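Local coordinates for protein pyoverdine synthetase F (PDB 6CUL) that is of undescribed function but has an alpha/beta fold built round a mixed beta sheet and holds a bound FGD ligand, at residues Ser105-Tyr110 with Glu128-Asp133. Sequence-based numbering, arbitrary orientation.
Sequences SVPSTY and ERRLHD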
ATOM      1  N   SER A 105       3.222  -2.854  15.668  1.00 38.67           N
ATOM      2  CA  SER A 105       2.617  -4.031  15.178  1.00 37.31           C
ATOM      3  C   SER A 105       1.308  -4.202  15.873  1.00 48.65           C
ATOM      4  O   SER A 105       1.284  -4.179  17.077  1.00 49.03           O
ATOM      5  CB  SER A 105       3.430  -5.267  15.417  1.00 40.55           C
ATOM      6  OG  SER A 105       2.986  -6.320  14.588  1.00 30.04           O
ATOM      7  N   VAL A 106       0.251  -4.404  15.110  1.00 46.52           N
ATOM      8  CA  VAL A 106      -1.054  -4.703  15.620  1.00 45.95           C
ATOM      9  C   VAL A 106      -1.275  -6.006  14.857  1.00 45.30           C
ATOM     10  O   VAL A 106      -2.037  -6.057  13.953  1.00 51.76           O
ATOM     11  CB  VAL A 106      -2.096  -3.665  15.310  1.00 45.45           C
ATOM     12  CG1 VAL A 106      -3.479  -4.245  15.425  1.00 53.55           C
ATOM     13  CG2 VAL A 106      -1.961  -2.508  16.212  1.00 36.02           C
ATOM     14  N   PRO A 107      -0.617  -7.071  15.290  1.00 44.22           N
ATOM     15  CA  PRO A 107      -0.656  -8.295  14.512  1.00 44.68           C
ATOM     16  C   PRO A 107      -1.981  -9.002  14.292  1.00 46.57           C
ATOM     17  O   PRO A 107      -2.656  -9.230  15.206  1.00 40.14           O
ATOM     18  CB  PRO A 107       0.295  -9.199  15.273  1.00 48.21           C
ATOM     19  CG  PRO A 107       1.048  -8.321  16.169  1.00 48.82           C
ATOM     20  CD  PRO A 107       0.148  -7.229  16.515  1.00 42.20           C
ATOM     21  N   SER A 108      -2.273  -9.351  13.045  1.00 48.08           N
ATOM     22  CA  SER A 108      -3.422 -10.118  12.664  1.00 39.83           C
ATOM     23  C   SER A 108      -3.128 -11.574  12.812  1.00 37.01           C
ATOM     24  O   SER A 108      -3.135 -12.317  11.883  1.00 33.04           O
ATOM     25  CB  SER A 108      -3.859  -9.872  11.224  1.00 36.45           C
ATOM     26  OG  SER A 108      -2.860  -9.933  10.288  1.00 42.59           O
ATOM     27  N   THR A 109      -2.911 -11.910  14.071  1.00 40.96           N
ATOM     28  CA  THR A 109      -2.662 -13.231  14.622  1.00 32.72           C
ATOM     29  C   THR A 109      -3.783 -14.233  14.373  1.00 34.47           C
ATOM     30  O   THR A 109      -3.535 -15.342  14.098  1.00 30.41           O
ATOM     31  CB  THR A 109      -2.474 -13.105  16.074  1.00 29.33           C
ATOM     32  OG1 THR A 109      -3.512 -12.297  16.609  1.00 33.47           O
ATOM     33  CG2 THR A 109      -1.217 -12.493  16.279  1.00 39.66           C
ATOM     34  N   TYR A 110      -4.987 -13.734  14.248  1.00 37.28           N
ATOM     35  CA  TYR A 110      -6.145 -14.475  13.954  1.00 28.80           C
ATOM     36  C   TYR A 110      -5.938 -15.280  12.724  1.00 36.59           C
ATOM     37  O   TYR A 110      -6.597 -16.234  12.585  1.00 38.58           O
ATOM     38  CB  TYR A 110      -7.341 -13.532  13.759  1.00 34.02           C
ATOM     39  CG  TYR A 110      -7.411 -12.770  12.446  1.00 34.34           C
ATOM     40  CD1 TYR A 110      -7.895 -13.374  11.324  1.00 33.10           C
ATOM     41  CD2 TYR A 110      -7.037 -11.456  12.355  1.00 28.55           C
ATOM     42  CE1 TYR A 110      -7.985 -12.726  10.157  1.00 34.11           C
ATOM     43  CE2 TYR A 110      -7.120 -10.772  11.178  1.00 35.30           C
ATOM     44  CZ  TYR A 110      -7.599 -11.424  10.072  1.00 35.49           C
ATOM     45  OH  TYR A 110      -7.673 -10.833   8.868  1.00 34.19           O
ATOM     46  N   GLU A 128      -9.209  -5.694  14.175  1.00 39.59           N
ATOM     47  CA  GLU A 128      -9.801  -4.462  13.773  1.00 48.62           C
ATOM     48  C   GLU A 128     -10.087  -3.665  15.040  1.00 56.88           C
ATOM     49  O   GLU A 128      -9.876  -2.490  15.046  1.00 61.54           O
ATOM     50  CB  GLU A 128     -11.092  -4.654  13.017  1.00 44.31           C
ATOM     51  CG  GLU A 128     -11.009  -5.594  11.864  1.00 41.89           C
ATOM     52  CD  GLU A 128     -11.983  -5.282  10.772  1.00 55.69           C
ATOM     53  OE1 GLU A 128     -11.994  -4.153  10.332  1.00 59.29           O
ATOM     54  OE2 GLU A 128     -12.713  -6.144  10.325  1.00 45.98           O
ATOM     55  N   ARG A 129     -10.558  -4.302  16.098  1.00 51.81           N
ATOM     56  CA  ARG A 129     -10.807  -3.587  17.311  1.00 45.60           C
ATOM     57  C   ARG A 129      -9.520  -2.993  17.866  1.00 44.92           C
ATOM     58  O   ARG A 129      -9.539  -1.898  18.298  1.00 42.49           O
ATOM     59  CB  ARG A 129     -11.485  -4.458  18.299  1.00 40.38           C
ATOM     60  CG  ARG A 129     -11.885  -3.700  19.521  1.00 44.42           C
ATOM     61  CD  ARG A 129     -10.793  -3.586  20.563  1.00 45.54           C
ATOM     62  NE  ARG A 129     -10.293  -4.856  21.002  1.00 37.91           N
ATOM     63  CZ  ARG A 129      -9.202  -5.004  21.715  1.00 39.82           C
ATOM     64  NH1 ARG A 129      -8.482  -3.973  22.030  1.00 33.44           N
ATOM     65  NH2 ARG A 129      -8.799  -6.198  22.060  1.00 42.70           N
ATOM     66  N   ARG A 130      -8.428  -3.741  17.825  1.00 47.58           N
ATOM     67  CA  ARG A 130      -7.105  -3.236  18.167  1.00 48.23           C
ATOM     68  C   ARG A 130      -6.612  -2.173  17.168  1.00 45.92           C
ATOM     69  O   ARG A 130      -5.832  -1.361  17.527  1.00 48.57           O
ATOM     70  CB  ARG A 130      -6.076  -4.341  18.211  1.00 41.96           C
ATOM     71  CG  ARG A 130      -5.834  -4.957  19.555  1.00 45.51           C
ATOM     72  CD  ARG A 130      -4.751  -6.025  19.548  1.00 51.97           C
ATOM     73  NE  ARG A 130      -4.905  -7.063  18.525  1.00 63.94           N
ATOM     74  CZ  ARG A 130      -3.905  -7.627  17.850  1.00 48.18           C
ATOM     75  NH1 ARG A 130      -2.684  -7.261  18.043  1.00 31.81           N
ATOM     76  NH2 ARG A 130      -4.170  -8.541  16.963  1.00 46.82           N
ATOM     77  N   LEU A 131      -6.964  -2.234  15.907  1.00 38.25           N
ATOM     78  CA  LEU A 131      -6.582  -1.166  15.018  1.00 45.31           C
ATOM     79  C   LEU A 131      -7.153   0.187  15.494  1.00 40.34           C
ATOM     80  O   LEU A 131      -6.428   1.120  15.654  1.00 41.60           O
ATOM     81  CB  LEU A 131      -6.995  -1.475  13.574  1.00 44.01           C
ATOM     82  CG  LEU A 131      -6.289  -2.587  12.809  1.00 44.08           C
ATOM     83  CD1 LEU A 131      -6.698  -2.667  11.381  1.00 39.62           C
ATOM     84  CD2 LEU A 131      -4.811  -2.445  12.848  1.00 52.15           C
ATOM     85  N   HIS A 132      -8.458   0.216  15.730  1.00 45.75           N
ATOM     86  CA  HIS A 132      -9.223   1.380  16.169  1.00 50.53           C
ATOM     87  C   HIS A 132      -8.735   2.014  17.397  1.00 45.64           C
ATOM     88  O   HIS A 132      -8.699   3.178  17.533  1.00 46.51           O
ATOM     89  CB  HIS A 132     -10.683   0.996  16.405  1.00 38.62           C
ATOM     90  CG  HIS A 132     -11.515   2.096  16.975  1.00 41.21           C
ATOM     91  ND1 HIS A 132     -11.757   2.224  18.316  1.00 49.04           N
ATOM     92  CD2 HIS A 132     -12.147   3.130  16.391  1.00 43.46           C
ATOM     93  CE1 HIS A 132     -12.486   3.287  18.532  1.00 43.76           C
ATOM     94  NE2 HIS A 132     -12.749   3.844  17.378  1.00 43.21           N
ATOM     95  N   ASP A 133      -8.395   1.179  18.309  1.00 48.30           N
ATOM     96  CA  ASP A 133      -7.973   1.539  19.642  1.00 52.54           C
ATOM     97  C   ASP A 133      -6.645   2.213  19.641  1.00 44.85           C
ATOM     98  O   ASP A 133      -6.508   3.207  20.261  1.00 54.08           O
ATOM     99  CB  ASP A 133      -7.854   0.313  20.538  1.00 53.93           C
ATOM    100  CG  ASP A 133      -9.147  -0.133  21.145  1.00 50.48           C
ATOM    101  OD1 ASP A 133     -10.219   0.185  20.675  1.00 44.45           O
ATOM    102  OD2 ASP A 133      -9.058  -0.876  22.100  1.00 41.86           O
TER
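Val106 meets Leu131 and Arg130 where the loop after strand 103-105 passes helix 118-136. The tight part is made by Val106, Leu131, Arg130 and Pro107. Val106 CG1 lies 3.4 Å from Leu131 CD2, closer than usual for two carbons, and 3.8 Å from Arg130 CB. With CG1 anti to the backbone N (chi1 160°), this one methyl serves both helix residues. Val106 is buried; Phe127 and Thr134 of the same helix also touch it.

Arg130 extends from the helix, then bends at chi3 (-51°) and brings its guanidinium to the loop. Val106 CG1 sits over one face, 4.0 Å above the plane and toward the rim. Pro107 O is at the edge, near the plane. Arg130 NH2 donates to Pro107 O at 2.4 Å, a modelled length too short to be taken literally. Arg130 NH1 packs against the proline ring, 3.2 Å from Pro107 CD. Pro107 O also accepts a hydrogen bond from Thr109 N at 2.9 Å, closing an inverse gamma turn centred on Ser108.

The loose side is at Thr109, which like Arg130 is partly exposed. Thr109 OG1 is 3.8 Å from Arg130 NH2, oblique to the guanidinium, and makes a weak hydrogen bond to Pro107 O. The Ser108 hydroxyl is hydrogen-bonded to Asp61 OD2 and to Arg111 NE. Thr109 and Tyr110 belong to the pocket of the bound FGD. The contact thus joins the loop leaving edge strand 103-105 to the helix that follows it, and its motif is an inverse gamma turn whose first carbonyl is approached by a helix arginine.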